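Local coordinates for DNA-(apurinic or apyrimidinic site) endonuclease 2 (PDB 6WCD), which acts in DNA repair as a 3'-5' exonuclease and a weak apurinic/apyrimidinic endonuclease, and is represented here by its metal-dependent catalytic domain, at residues Leu41-Glu44 and Pro45-Ile48; Ser187-Pro190 and Leu191-Cys194; Leu238-Ser242 and Phe243-His247. All coordinates share one frame; numbering follows the deposited sequence. Where two conformers were deposited one is given.

Interaction 1: residues Leu41-Glu44 and Pro45-Ile48; sequences LLDE and PSAI
Asp43 and Ser46 join side chains across the first turn of the short helix 44-47, with Asp43 at its N-cap. The helix belongs to the endonuclease/exonuclease/phosphatase (DNase I-like) fold; it follows strand 29-33 and precedes strand 53-57 along the chain. Ser46 OG donates to Asp43 OD2 at 2.7 Å and reaches it from above the carboxylate plane, 53° out of it. The serine torsion explains the approach: with chi1 at -67° the hydroxyl stands beside its own backbone N, on the side that faces back to the cap. Asp43 crosses Pro45 at about a right angle, and its OD1 rests 3.3 Å from Pro45 CD. Proline suits this second helical position, because residues in the first turn have no earlier helical carbonyl to bond and its missing N-H costs nothing.

The backbone closes the same turn. Asp43 O takes two weak bonds, from Ser46 N and from Ala47 N. Ala47 N also donates to Glu44 O at 3.1 Å. The helical turn brings Ala47 CB 3.7 Å from Asp43 O, and alanine suits this buried place in having nothing beyond CB to house.

Further out, Asp43 OD1 forms a salt bridge with Arg12, so the two oxygens of one carboxylate serve different partners: one the helix, the other a neighbouring loop. Arg12 itself lines a site holding 1,4-butanediol, and the buried Ser46 side chain packs on it and on Ile11. The carbonyl of the last helical residue, Ala47 O, accepts from Ser54 OG on strand 53-57. Where the helix ends, Ile48 N donates to Glu44 O at 2.9 Å, the straightest of the turn's backbone bonds (N-H...O 164°).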
ATOM      1  N   LEU A  41      18.182  12.447  -0.093  1.00 17.12           N
ATOM      2  CA  LEU A  41      17.647  13.704   0.424  1.00 16.74           C
ATOM      3  C   LEU A  41      17.900  13.897   1.923  1.00 18.17           C
ATOM      4  O   LEU A  41      17.782  15.037   2.387  1.00 19.05           O
ATOM      5  CB  LEU A  41      16.140  13.766   0.228  1.00 15.80           C
ATOM      6  CG  LEU A  41      15.683  13.582  -1.232  1.00 16.24           C
ATOM      7  CD1 LEU A  41      14.142  13.594  -1.223  1.00 18.59           C
ATOM      8  CD2 LEU A  41      16.227  14.643  -2.083  1.00 17.28           C
ATOM      9  N   LEU A  42      18.276  12.851   2.652  1.00 17.32           N
ATOM     10  CA  LEU A  42      18.520  12.946   4.114  1.00 17.05           C
ATOM     11  C   LEU A  42      17.331  13.562   4.866  1.00 16.58           C
ATOM     12  O   LEU A  42      17.515  14.319   5.837  1.00 17.80           O
ATOM     13  CB  LEU A  42      19.787  13.720   4.414  1.00 20.57           C
ATOM     14  CG  LEU A  42      21.079  13.324   3.687  1.00 20.78           C
ATOM     15  CD1 LEU A  42      22.229  14.289   3.923  1.00 23.90           C
ATOM     16  CD2 LEU A  42      21.446  11.917   4.108  1.00 27.54           C
ATOM     17  N   ASP A  43      16.132  13.194   4.456  1.00 16.40           N
ATOM     18  CA  ASP A  43      14.896  13.824   4.959  1.00 15.10           C
ATOM     19  C   ASP A  43      14.420  13.135   6.223  1.00 15.06           C
ATOM     20  O   ASP A  43      13.412  12.429   6.255  1.00 15.57           O
ATOM     21  CB  ASP A  43      13.822  13.849   3.879  1.00 15.93           C
ATOM     22  CG  ASP A  43      12.716  14.812   4.218  1.00 19.41           C
ATOM     23  OD1 ASP A  43      12.815  15.392   5.336  1.00 21.27           O
ATOM     24  OD2 ASP A  43      11.755  14.951   3.404  1.00 18.39           O
ATOM     25  N   GLU A  44      15.153  13.406   7.300  1.00 15.59           N
ATOM     26  CA  GLU A  44      14.845  12.803   8.588  1.00 15.63           C
ATOM     27  C   GLU A  44      13.458  13.177   9.054  1.00 17.70           C
ATOM     28  O   GLU A  44      12.747  12.298   9.573  1.00 16.16           O
ATOM     29  CB  GLU A  44      15.907  13.222   9.599  1.00 18.70           C
ATOM     30  CG  GLU A  44      15.794  12.435  10.887  1.00 20.81           C
ATOM     31  CD  GLU A  44      16.746  12.966  11.951  1.00 64.44           C
ATOM     32  OE1 GLU A  44      16.788  14.198  12.143  1.00 75.02           O
ATOM     33  OE2 GLU A  44      17.453  12.154  12.584  1.00 76.58           O
ATOM     34  N   PRO A  45      12.987  14.408   8.886  1.00 15.18           N
ATOM     35  CA  PRO A  45      11.629  14.721   9.392  1.00 16.18           C
ATOM     36  C   PRO A  45      10.533  13.956   8.699  1.00 19.81           C
ATOM     37  O   PRO A  45       9.474  13.776   9.296  1.00 19.78           O
ATOM     38  CB  PRO A  45      11.510  16.229   9.150  1.00 17.17           C
ATOM     39  CG  PRO A  45      12.946  16.730   9.210  1.00 21.01           C
ATOM     40  CD  PRO A  45      13.743  15.613   8.512  1.00 17.95           C
ATOM     41  N   SER A  46      10.708  13.544   7.445  1.00 15.22           N
ATOM     42  CA  SER A  46       9.690  12.786   6.748  1.00 13.42           C
ATOM     43  C   SER A  46       9.768  11.318   7.091  1.00 17.35           C
ATOM     44  O   SER A  46       8.792  10.603   6.854  1.00 17.40           O
ATOM     45  CB  SER A  46       9.829  13.003   5.255  1.00 16.23           C
ATOM     46  OG  SER A  46       9.537  14.336   4.892  1.00 18.02           O
ATOM     47  N   ALA A  47      10.878  10.840   7.592  1.00 15.35           N
ATOM     48  CA  ALA A  47      11.069   9.411   7.842  1.00 17.93           C
ATOM     49  C   ALA A  47      10.868   9.036   9.291  1.00 21.45           C
ATOM     50  O   ALA A  47      10.343   7.947   9.561  1.00 27.15           O
ATOM     51  CB  ALA A  47      12.467   8.995   7.394  1.00 24.32           C
ATOM     52  N   ILE A  48      11.269   9.869  10.236  1.00 16.89           N
ATOM     53  CA  ILE A  48      11.244   9.550  11.657  1.00 18.47           C
ATOM     54  C   ILE A  48      10.262  10.497  12.317  1.00 20.67           C
ATOM     55  O   ILE A  48      10.476  11.722  12.355  1.00 20.65           O
ATOM     56  CB  ILE A  48      12.647   9.622  12.264  1.00 24.66           C
ATOM     57  CG1 ILE A  48      13.475   8.493  11.629  1.00 25.14           C
ATOM     58  CG2 ILE A  48      12.591   9.361  13.782  1.00 28.19           C
ATOM     59  CD1 ILE A  48      14.899   8.465  12.030  1.00 31.24           C
TER

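Interaction 2: residues Ser187-Pro190 and Leu191-Cys194; sequences SHRP and LDHC
A chi1 of -65° places the CG of Asp192 beside its own backbone N, and a chi2 of -52° turns OD2 back to Arg189. There OD2 accepts from Arg189 N at 2.9 Å through its anti lone pair. The return bond runs from Asp192 N to Arg189 O at 2.8 Å, so the two residues are joined twice, once through a side chain and once through backbone alone. Together they close a 3-10 turn, which His193 N prolongs by bonding Pro190 O at 3.2 Å. Pro190 fits the start of such a turn because its ring already fixes a helical phi. Ser187 CB packs 3.9 Å from Asp192 CB, and the buried serine has little side chain beyond CB to accommodate. The loop follows closely on Asp183, an active-site residue, and Asn185, probably a transition-state stabiliser.

Asp192 OD1 points away from this turn, into salt bridges with Arg244 and Arg271. The buried carboxylate thus faces two guanidinium groups through one oxygen and a backbone N-H through the other, an environment that would favour its staying ionised.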
ATOM      1  N   SER A 187      -9.126   1.275 -11.943  1.00 18.20           N
ATOM      2  CA  SER A 187     -10.429   1.212 -11.323  1.00 19.38           C
ATOM      3  C   SER A 187     -11.096  -0.079 -11.766  1.00 20.66           C
ATOM      4  O   SER A 187     -10.903  -0.544 -12.871  1.00 23.20           O
ATOM      5  CB  SER A 187     -11.279   2.420 -11.694  1.00 21.92           C
ATOM      6  OG  SER A 187     -11.464   2.421 -13.095  1.00 24.91           O
ATOM      7  N   HIS A 188     -11.919  -0.653 -10.905  1.00 17.92           N
ATOM      8  CA  HIS A 188     -12.357  -2.016 -11.167  1.00 18.36           C
ATOM      9  C   HIS A 188     -13.609  -2.113 -12.031  1.00 23.91           C
ATOM     10  O   HIS A 188     -13.602  -2.777 -13.091  1.00 24.11           O
ATOM     11  CB  HIS A 188     -12.571  -2.715  -9.826  1.00 19.95           C
ATOM     12  CG  HIS A 188     -12.881  -4.162  -9.945  1.00 22.55           C
ATOM     13  ND1 HIS A 188     -13.524  -4.866  -8.938  1.00 27.83           N
ATOM     14  CD2 HIS A 188     -12.687  -5.044 -10.960  1.00 24.75           C
ATOM     15  CE1 HIS A 188     -13.702  -6.123  -9.328  1.00 26.32           C
ATOM     16  NE2 HIS A 188     -13.200  -6.257 -10.549  1.00 28.09           N
ATOM     17  N   ARG A 189     -14.687  -1.454 -11.617  1.00 20.43           N
ATOM     18  CA  ARG A 189     -15.988  -1.554 -12.256  1.00 22.74           C
ATOM     19  C   ARG A 189     -16.525  -0.181 -12.627  1.00 18.92           C
ATOM     20  O   ARG A 189     -15.978   0.839 -12.191  1.00 20.73           O
ATOM     21  CB  ARG A 189     -16.977  -2.271 -11.317  1.00 26.76           C
ATOM     22  CG  ARG A 189     -16.573  -3.750 -11.132  1.00 32.16           C
ATOM     23  CD  ARG A 189     -17.740  -4.663 -11.071  1.00 47.82           C
ATOM     24  NE  ARG A 189     -17.325  -6.052 -10.866  1.00 67.27           N
ATOM     25  CZ  ARG A 189     -17.331  -6.685  -9.691  1.00 72.45           C
ATOM     26  NH1 ARG A 189     -17.733  -6.066  -8.586  1.00 65.67           N
ATOM     27  NH2 ARG A 189     -16.935  -7.950  -9.623  1.00 78.10           N
ATOM     28  N   PRO A 190     -17.526  -0.119 -13.491  1.00 21.94           N
ATOM     29  CA  PRO A 190     -18.065   1.185 -13.934  1.00 21.85           C
ATOM     30  C   PRO A 190     -18.401   2.135 -12.803  1.00 26.01           C
ATOM     31  O   PRO A 190     -18.193   3.344 -12.930  1.00 24.32           O
ATOM     32  CB  PRO A 190     -19.318   0.774 -14.738  1.00 25.37           C
ATOM     33  CG  PRO A 190     -18.935  -0.520 -15.308  1.00 30.45           C
ATOM     34  CD  PRO A 190     -18.209  -1.224 -14.188  1.00 23.77           C
ATOM     35  N   LEU A 191     -18.924   1.612 -11.688  1.00 24.40           N
ATOM     36  CA  LEU A 191     -19.267   2.411 -10.525  1.00 26.16           C
ATOM     37  C   LEU A 191     -18.064   3.156  -9.962  1.00 22.25           C
ATOM     38  O   LEU A 191     -18.230   4.163  -9.250  1.00 24.75           O
ATOM     39  CB  LEU A 191     -19.831   1.463  -9.457  1.00 34.25           C
ATOM     40  CG  LEU A 191     -20.627   1.993  -8.298  1.00 40.02           C
ATOM     41  CD1 LEU A 191     -21.842   2.734  -8.815  1.00 39.23           C
ATOM     42  CD2 LEU A 191     -21.014   0.814  -7.406  1.00 32.32           C
ATOM     43  N   ASP A 192     -16.866   2.682 -10.244  1.00 20.12           N
ATOM     44  CA  ASP A 192     -15.639   3.204  -9.686  1.00 17.84           C
ATOM     45  C   ASP A 192     -15.073   4.379 -10.447  1.00 20.70           C
ATOM     46  O   ASP A 192     -13.955   4.834 -10.141  1.00 22.79           O
ATOM     47  CB  ASP A 192     -14.576   2.105  -9.618  1.00 18.09           C
ATOM     48  CG  ASP A 192     -14.970   1.000  -8.646  1.00 22.07           C
ATOM     49  OD1 ASP A 192     -15.307   1.335  -7.493  1.00 19.41           O
ATOM     50  OD2 ASP A 192     -15.027  -0.191  -9.042  1.00 22.27           O
ATOM     51  N   HIS A 193     -15.781   4.893 -11.435  1.00 21.34           N
ATOM     52  CA  HIS A 193     -15.268   5.920 -12.337  0.50 23.48           C
ATOM     53  C   HIS A 193     -16.417   6.865 -12.677  1.00 23.28           C
ATOM     54  O   HIS A 193     -17.579   6.455 -12.693  1.00 24.12           O
ATOM     55  CB  HIS A 193     -14.671   5.247 -13.590  0.50 28.21           C
ATOM     56  CG  HIS A 193     -13.946   6.181 -14.504  0.50 33.80           C
ATOM     57  ND1 HIS A 193     -14.575   6.828 -15.545  0.50 35.20           N
ATOM     58  CD2 HIS A 193     -12.646   6.564 -14.551  0.50 43.12           C
ATOM     59  CE1 HIS A 193     -13.698   7.583 -16.183  0.50 38.00           C
ATOM     60  NE2 HIS A 193     -12.520   7.437 -15.608  0.50 38.25           N
ATOM     61  N   CYS A 194     -16.066   8.092 -13.015  1.00 26.77           N
ATOM     62  CA  CYS A 194     -17.071   9.043 -13.398  1.00 29.19           C
ATOM     63  C   CYS A 194     -17.744   8.569 -14.689  1.00 26.59           C
ATOM     64  O   CYS A 194     -17.093   8.024 -15.589  1.00 30.42           O
ATOM     65  CB  CYS A 194     -16.446  10.422 -13.611  1.00 53.96           C
ATOM     66  SG  CYS A 194     -17.304  11.767 -12.761  1.00 55.00           S
TER

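Interaction 3: residues Leu238-Ser242 and Phe243-His247; sequences LFYDS and FRYFH
Tyr240 and Tyr245 set their rings nearly parallel, planes 22° apart, but slid so far that they barely overlap: centroids are 5.7 Å apart and the closest atoms are Tyr240 CD2 and Tyr245 CD2 at 3.8 Å. Tyr245 reaches back because its CG is anti to the backbone N (chi1 -174°), which directs the ring toward the preceding strand. The hydroxyl of Tyr240 continues to Glu283.

Asp241 is likewise extended from its backbone N (chi1 -178°), bringing its carboxylate alongside the first turn that follows. OD1 accepts from a water at 2.7 Å, and this water accepts in turn from Phe243 N at 3.2 Å, so the water bridges the carboxylate and the start of the helix. Aspartate suits this N-cap position because its short carboxylate can meet that water and Arg271 together. Backbone bonding begins at Asp241 O, which takes Tyr245 N at 3.1 Å.

Here strand 239-241, paired antiparallel with strand 269-278, runs directly into helix 242-246. The helix meets the other sheet of the fold at strand 286-291, where Ser242 and Phe246 pack on Phe286.

Arg244 lies beside Asp241, its CG 3.7 Å from Asp241 OD2, yet the charged ends part: Asp241 OD2 pairs with Arg271, while Arg244 bends at chi2 and pairs with Asp192. With an alanine in place of Asp241, Arg271 is likely to lose this counter-charge and the water on Phe243 N one of its holds. The guanidinium of Arg244 is steadied by NH1, which donates to His247 O at 3.0 Å, and by Phe243 CE2 over one face. Phe246 turns its ring edge to Ser242 O, 3.3 Å from CD2.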
ATOM      1  N   LEU A 238      -8.781 -14.790  -4.390  1.00 21.95           N
ATOM      2  CA  LEU A 238      -8.590 -15.071  -2.982  1.00 20.30           C
ATOM      3  C   LEU A 238      -8.716 -13.824  -2.119  1.00 22.35           C
ATOM      4  O   LEU A 238      -8.713 -13.943  -0.879  1.00 21.42           O
ATOM      5  CB  LEU A 238      -7.215 -15.679  -2.763  1.00 20.60           C
ATOM      6  CG  LEU A 238      -7.010 -16.996  -3.533  1.00 26.01           C
ATOM      7  CD1 LEU A 238      -5.555 -17.401  -3.422  1.00 25.16           C
ATOM      8  CD2 LEU A 238      -7.922 -18.065  -2.986  1.00 33.46           C
ATOM      9  N   PHE A 239      -8.827 -12.656  -2.723  1.00 18.32           N
ATOM     10  CA  PHE A 239      -8.861 -11.361  -2.036  1.00 17.17           C
ATOM     11  C   PHE A 239     -10.174 -10.656  -2.289  1.00 19.03           C
ATOM     12  O   PHE A 239     -10.757 -10.763  -3.364  1.00 20.61           O
ATOM     13  CB  PHE A 239      -7.674 -10.511  -2.501  1.00 16.59           C
ATOM     14  CG  PHE A 239      -6.361 -10.991  -1.966  1.00 16.39           C
ATOM     15  CD1 PHE A 239      -5.629 -11.993  -2.608  1.00 21.89           C
ATOM     16  CD2 PHE A 239      -5.902 -10.529  -0.777  1.00 17.12           C
ATOM     17  CE1 PHE A 239      -4.419 -12.478  -2.010  1.00 20.28           C
ATOM     18  CE2 PHE A 239      -4.717 -10.983  -0.214  1.00 18.50           C
ATOM     19  CZ  PHE A 239      -4.005 -11.994  -0.819  1.00 19.45           C
ATOM     20  N   TYR A 240     -10.673  -9.927  -1.287  1.00 17.78           N
ATOM     21  CA  TYR A 240     -11.838  -9.089  -1.446  1.00 18.29           C
ATOM     22  C   TYR A 240     -11.422  -7.609  -1.396  1.00 16.71           C
ATOM     23  O   TYR A 240     -10.584  -7.211  -0.582  1.00 16.48           O
ATOM     24  CB  TYR A 240     -12.856  -9.300  -0.325  1.00 17.96           C
ATOM     25  CG  TYR A 240     -13.673 -10.550  -0.341  1.00 19.99           C
ATOM     26  CD1 TYR A 240     -13.811 -11.309  -1.489  1.00 23.56           C
ATOM     27  CD2 TYR A 240     -14.374 -10.934   0.801  1.00 22.59           C
ATOM     28  CE1 TYR A 240     -14.582 -12.439  -1.498  1.00 26.87           C
ATOM     29  CE2 TYR A 240     -15.163 -12.060   0.800  1.00 26.95           C
ATOM     30  CZ  TYR A 240     -15.267 -12.812  -0.351  1.00 27.62           C
ATOM     31  OH  TYR A 240     -16.044 -13.945  -0.364  1.00 30.28           O
ATOM     32  N   ASP A 241     -12.096  -6.817  -2.214  1.00 16.92           N
ATOM     33  CA  ASP A 241     -12.100  -5.350  -2.155  1.00 16.64           C
ATOM     34  C   ASP A 241     -12.943  -4.922  -0.958  1.00 17.96           C
ATOM     35  O   ASP A 241     -14.179  -4.992  -0.996  1.00 17.42           O
ATOM     36  CB  ASP A 241     -12.676  -4.847  -3.468  1.00 16.07           C
ATOM     37  CG  ASP A 241     -12.715  -3.335  -3.605  1.00 20.53           C
ATOM     38  OD1 ASP A 241     -12.524  -2.587  -2.629  1.00 19.08           O
ATOM     39  OD2 ASP A 241     -12.997  -2.881  -4.740  1.00 19.03           O
ATOM     40  N   SER A 242     -12.296  -4.545   0.131  1.00 14.44           N
ATOM     41  CA  SER A 242     -13.051  -4.408   1.378  1.00 13.46           C
ATOM     42  C   SER A 242     -14.060  -3.284   1.293  1.00 15.08           C
ATOM     43  O   SER A 242     -15.122  -3.358   1.901  1.00 15.14           O
ATOM     44  CB  SER A 242     -12.089  -4.202   2.560  1.00 13.94           C
ATOM     45  OG  SER A 242     -11.350  -2.965   2.526  1.00 13.81           O
ATOM     46  N   PHE A 243     -13.721  -2.182   0.624  1.00 13.84           N
ATOM     47  CA  PHE A 243     -14.695  -1.117   0.498  1.00 15.90           C
ATOM     48  C   PHE A 243     -16.001  -1.644  -0.076  1.00 18.11           C
ATOM     49  O   PHE A 243     -17.080  -1.304   0.406  1.00 16.74           O
ATOM     50  CB  PHE A 243     -14.179   0.019  -0.377  1.00 13.71           C
ATOM     51  CG  PHE A 243     -15.170   1.149  -0.580  1.00 13.74           C
ATOM     52  CD1 PHE A 243     -15.544   1.982   0.457  1.00 16.04           C
ATOM     53  CD2 PHE A 243     -15.731   1.382  -1.811  1.00 15.50           C
ATOM     54  CE1 PHE A 243     -16.511   2.952   0.287  1.00 16.89           C
ATOM     55  CE2 PHE A 243     -16.652   2.346  -2.007  1.00 18.70           C
ATOM     56  CZ  PHE A 243     -17.054   3.149  -0.972  1.00 16.62           C
ATOM     57  N   ARG A 244     -15.929  -2.485  -1.123  1.00 16.39           N
ATOM     58  CA  ARG A 244     -17.153  -2.954  -1.749  1.00 16.27           C
ATOM     59  C   ARG A 244     -17.814  -4.087  -0.990  1.00 20.26           C
ATOM     60  O   ARG A 244     -19.007  -4.341  -1.179  1.00 20.88           O
ATOM     61  CB  ARG A 244     -16.848  -3.392  -3.193  1.00 18.68           C
ATOM     62  CG  ARG A 244     -16.577  -2.234  -4.083  1.00 17.19           C
ATOM     63  CD  ARG A 244     -17.754  -1.276  -4.227  1.00 22.48           C
ATOM     64  NE  ARG A 244     -17.385  -0.159  -5.099  1.00 22.24           N
ATOM     65  CZ  ARG A 244     -18.060   0.983  -5.180  1.00 19.30           C
ATOM     66  NH1 ARG A 244     -19.084   1.233  -4.390  1.00 20.32           N
ATOM     67  NH2 ARG A 244     -17.634   1.918  -6.010  1.00 20.46           N
ATOM     68  N   TYR A 245     -17.092  -4.769  -0.107  1.00 19.65           N
ATOM     69  CA  TYR A 245     -17.727  -5.725   0.772  1.00 19.54           C
ATOM     70  C   TYR A 245     -18.757  -5.013   1.642  1.00 19.72           C
ATOM     71  O   TYR A 245     -19.827  -5.542   1.912  1.00 21.94           O
ATOM     72  CB  TYR A 245     -16.648  -6.404   1.630  1.00 19.75           C
ATOM     73  CG  TYR A 245     -17.154  -7.533   2.505  1.00 19.32           C
ATOM     74  CD1 TYR A 245     -17.470  -7.315   3.837  1.00 20.87           C
ATOM     75  CD2 TYR A 245     -17.267  -8.822   2.011  1.00 25.91           C
ATOM     76  CE1 TYR A 245     -17.922  -8.347   4.651  1.00 22.37           C
ATOM     77  CE2 TYR A 245     -17.705  -9.840   2.819  1.00 25.54           C
ATOM     78  CZ  TYR A 245     -18.045  -9.604   4.117  1.00 24.78           C
ATOM     79  OH  TYR A 245     -18.492 -10.632   4.915  1.00 30.20           O
ATOM     80  N   PHE A 246     -18.428  -3.783   2.078  1.00 18.60           N
ATOM     81  CA  PHE A 246     -19.329  -3.066   2.980  1.00 18.32           C
ATOM     82  C   PHE A 246     -20.212  -2.050   2.270  1.00 18.29           C
ATOM     83  O   PHE A 246     -21.263  -1.705   2.802  1.00 21.12           O
ATOM     84  CB  PHE A 246     -18.493  -2.389   4.078  1.00 18.18           C
ATOM     85  CG  PHE A 246     -17.834  -3.364   5.019  1.00 17.07           C
ATOM     86  CD1 PHE A 246     -18.579  -3.998   5.990  1.00 20.58           C
ATOM     87  CD2 PHE A 246     -16.505  -3.662   4.897  1.00 15.92           C
ATOM     88  CE1 PHE A 246     -17.983  -4.895   6.854  1.00 18.37           C
ATOM     89  CE2 PHE A 246     -15.935  -4.555   5.745  1.00 17.64           C
ATOM     90  CZ  PHE A 246     -16.665  -5.165   6.706  1.00 16.80           C
ATOM     91  N   HIS A 247     -19.802  -1.570   1.090  1.00 18.11           N
ATOM     92  CA  HIS A 247     -20.517  -0.511   0.370  1.00 18.84           C
ATOM     93  C   HIS A 247     -20.653  -0.880  -1.103  1.00 20.09           C
ATOM     94  O   HIS A 247     -20.094  -0.213  -1.986  1.00 18.58           O
ATOM     95  CB  HIS A 247     -19.764   0.803   0.550  1.00 17.62           C
ATOM     96  CG  HIS A 247     -19.575   1.122   1.986  1.00 17.38           C
ATOM     97  ND1 HIS A 247     -20.631   1.490   2.790  1.00 21.87           N
ATOM     98  CD2 HIS A 247     -18.488   1.017   2.784  1.00 17.93           C
ATOM     99  CE1 HIS A 247     -20.192   1.629   4.037  1.00 23.79           C
ATOM    100  NE2 HIS A 247     -18.898   1.356   4.061  1.00 20.12           N
TER
HETATM  101  O   HOH W   1     -11.015  -1.292  -0.808  1.00 15.01           O

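From the N terminus the contacts come in series, each bridging adjoining residues, and none nests in or crosses another. Interaction 1 closes the first turn of helix 44-47, in the connection from strand 29-33 to strand 53-57, both of the six-stranded sheet. Interaction 2 closes a turn in the loop after strand 177-181, and interaction 3 the passage from strand 239-241 into helix 242-246; both these strands belong to the second sheet. Interaction 1 stands on the other side of the chain's centre, about 36 Å from interaction 2 centre to centre. Interactions 2 and 3 touch directly: Asp192 OD1 meets Arg244 NH2 at 2.8 Å, and Leu191 packs on the same arginine, tying loop to helix.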